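PDB 4HR1: putative uncharacterized protein from Pyrococcus abyssi virus 1, which is of unknown function but folds as a bromodomain-like helical bundle, encoded by a virus that infects a hyperthermophilic archaeon. Local coordinates for residues S14-A19 with E90-E95. Numbering follows the deposited sequence.
Sequences SWLRTA and EQIIVE
Ser14 O takes two donors from one residue, Thr18 N at 2.9 Å in the regular helical bond and Thr18 OG1 at 2.7 Å, while on another side of the same helix Trp15, Leu16 and Ala19 meet Ile92 and Ile93. The hydroxyl comes in from above the carbonyl plane, about 45° out of it, which ties the threonine to its own helix. The setting is a bromodomain-like helical bundle: segments 14-19 of helix 5-30 and 90-95 of helix 72-98 run in the same general direction, 23° apart, their axes 10.8 Å from each other at closest. No hydrogen bond joins the two segments; the interface is apolar and buried.

Ile92 fills the gap with its two branches. Ile92 CG2, anti to the backbone N, lies 3.7 Å from Ala19 CB, and its other neighbour is the ring carbon CZ3 of Trp15. Ile92 CG1 is 4.1 Å from Leu16 CD2. Because Ile92 also packs on Ile20 and Leu23, it sits among residues i, i+3, i+4 and i+7 of helix 5-30, the pattern of a knob entering a hole.

Trp15 reaches across with the benzo end of its indole. With chi1 at -164° its CG stands anti to the backbone N, and the Trp15 and Ile92 side chains pass alongside each other, pointing opposite ways. Helix 109-119 meets the indole too: NE1 hydrogen-bonds Asp116 OD1 and the side chain packs on Leu115. Lys89, on helix 72-98, adds a cation-pi contact. Trp15 CH2 lies 4.4 Å from Ile93 CG1, which meets the ring obliquely.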
loop_
_atom_site.group_PDB
_atom_site.type_symbol
_atom_site.label_atom_id
_atom_site.label_comp_id
_atom_site.label_asym_id
_atom_site.label_seq_id
_atom_site.Cartn_x
_atom_site.Cartn_y
_atom_site.Cartn_z
ATOM N N SER A 14 3.436 -0.658 -3.007
ATOM C CA SER A 14 3.069 -1.736 -2.070
ATOM C C SER A 14 4.299 -2.370 -1.421
ATOM O O SER A 14 4.340 -2.434 -0.192
ATOM C CB SER A 14 2.199 -2.796 -2.739
ATOM O OG SER A 14 1.003 -2.222 -3.247
ATOM N N TRP A 15 5.336 -2.749 -2.226
ATOM C CA TRP A 15 6.586 -3.314 -1.697
ATOM C C TRP A 15 7.187 -2.365 -0.700
ATOM O O TRP A 15 7.546 -2.777 0.407
ATOM C CB TRP A 15 7.632 -3.564 -2.815
ATOM C CG TRP A 15 8.755 -4.469 -2.394
ATOM C CD1 TRP A 15 8.805 -5.825 -2.556
ATOM C CD2 TRP A 15 9.931 -4.111 -1.649
ATOM N NE1 TRP A 15 9.967 -6.324 -2.017
ATOM C CE2 TRP A 15 10.675 -5.297 -1.446
ATOM C CE3 TRP A 15 10.473 -2.888 -1.194
ATOM C CZ2 TRP A 15 11.916 -5.305 -0.793
ATOM C CZ3 TRP A 15 11.684 -2.906 -0.516
ATOM C CH2 TRP A 15 12.383 -4.104 -0.305
ATOM N N LEU A 16 7.324 -1.096 -1.097
ATOM C CA LEU A 16 7.941 -0.070 -0.247
ATOM C C LEU A 16 7.174 0.171 1.063
ATOM O O LEU A 16 7.811 0.304 2.113
ATOM C CB LEU A 16 8.155 1.230 -1.032
ATOM C CG LEU A 16 9.241 1.196 -2.111
ATOM C CD1 LEU A 16 9.271 2.469 -2.864
ATOM C CD2 LEU A 16 10.606 0.987 -1.518
ATOM N N ARG A 17 5.815 0.142 1.018
ATOM C CA ARG A 17 4.986 0.313 2.221
ATOM C C ARG A 17 5.145 -0.879 3.170
ATOM O O ARG A 17 5.410 -0.682 4.365
ATOM C CB ARG A 17 3.512 0.582 1.875
ATOM C CG ARG A 17 3.305 1.929 1.181
ATOM C CD ARG A 17 2.038 2.612 1.639
ATOM N NE ARG A 17 1.320 3.261 0.536
ATOM C CZ ARG A 17 1.434 4.545 0.213
ATOM N NH1 ARG A 17 2.270 5.336 0.880
ATOM N NH2 ARG A 17 0.733 5.045 -0.793
ATOM N N THR A 18 5.077 -2.111 2.615
ATOM C CA THR A 18 5.250 -3.372 3.341
ATOM C C THR A 18 6.650 -3.436 3.966
ATOM O O THR A 18 6.793 -3.911 5.102
ATOM C CB THR A 18 4.963 -4.567 2.428
ATOM O OG1 THR A 18 3.813 -4.319 1.596
ATOM C CG2 THR A 18 4.803 -5.870 3.206
ATOM N N ALA A 19 7.667 -2.900 3.249
ATOM C CA ALA A 19 9.058 -2.832 3.708
ATOM C C ALA A 19 9.199 -1.896 4.889
ATOM O O ALA A 19 9.992 -2.163 5.788
ATOM C CB ALA A 19 9.965 -2.383 2.570
ATOM N N GLU A 90 16.442 1.230 -2.447
ATOM C CA GLU A 90 17.869 1.194 -2.135
ATOM C C GLU A 90 18.111 1.686 -0.717
ATOM O O GLU A 90 18.780 1.009 0.060
ATOM C CB GLU A 90 18.640 2.054 -3.164
ATOM C CG GLU A 90 20.114 1.723 -3.334
ATOM C CD GLU A 90 21.115 2.515 -2.512
ATOM O OE1 GLU A 90 22.328 2.387 -2.793
ATOM O OE2 GLU A 90 20.702 3.258 -1.593
ATOM N N GLN A 91 17.522 2.843 -0.361
ATOM C CA GLN A 91 17.665 3.435 0.973
ATOM C C GLN A 91 16.985 2.592 2.063
ATOM O O GLN A 91 17.436 2.607 3.214
ATOM C CB GLN A 91 17.163 4.881 0.996
ATOM C CG GLN A 91 17.919 5.861 0.104
ATOM C CD GLN A 91 17.423 7.272 0.323
ATOM O OE1 GLN A 91 18.050 8.078 1.026
ATOM N NE2 GLN A 91 16.262 7.597 -0.235
ATOM N N ILE A 92 15.922 1.843 1.702
ATOM C CA ILE A 92 15.222 0.928 2.615
ATOM C C ILE A 92 16.164 -0.241 3.002
ATOM O O ILE A 92 16.345 -0.505 4.203
ATOM C CB ILE A 92 13.865 0.435 2.002
ATOM C CG1 ILE A 92 12.758 1.546 1.960
ATOM C CG2 ILE A 92 13.356 -0.869 2.636
ATOM C CD1 ILE A 92 12.484 2.308 3.257
ATOM N N ILE A 93 16.753 -0.929 1.971
ATOM C CA ILE A 93 17.649 -2.081 2.114
ATOM C C ILE A 93 18.882 -1.663 2.914
ATOM O O ILE A 93 19.272 -2.344 3.870
ATOM C CB ILE A 93 17.975 -2.720 0.732
ATOM C CG1 ILE A 93 16.690 -3.221 0.036
ATOM C CG2 ILE A 93 19.003 -3.852 0.867
ATOM C CD1 ILE A 93 16.715 -3.240 -1.454
ATOM N N VAL A 94 19.426 -0.488 2.577
ATOM C CA VAL A 94 20.557 0.114 3.278
ATOM C C VAL A 94 20.210 0.333 4.764
ATOM O O VAL A 94 21.036 0.035 5.624
ATOM C CB VAL A 94 21.008 1.411 2.545
ATOM C CG1 VAL A 94 21.940 2.263 3.404
ATOM C CG2 VAL A 94 21.675 1.067 1.211
ATOM N N GLU A 95 18.984 0.820 5.057
ATOM C CA GLU A 95 18.499 1.046 6.419
ATOM C C GLU A 95 18.374 -0.259 7.174
ATOM O O GLU A 95 18.857 -0.342 8.309
ATOM C CB GLU A 95 17.170 1.835 6.439
ATOM C CG GLU A 95 16.641 2.167 7.833
ATOM C CD GLU A 95 17.469 3.105 8.697
ATOM O OE1 GLU A 95 18.457 3.683 8.185
ATOM O OE2 GLU A 95 17.113 3.280 9.887
#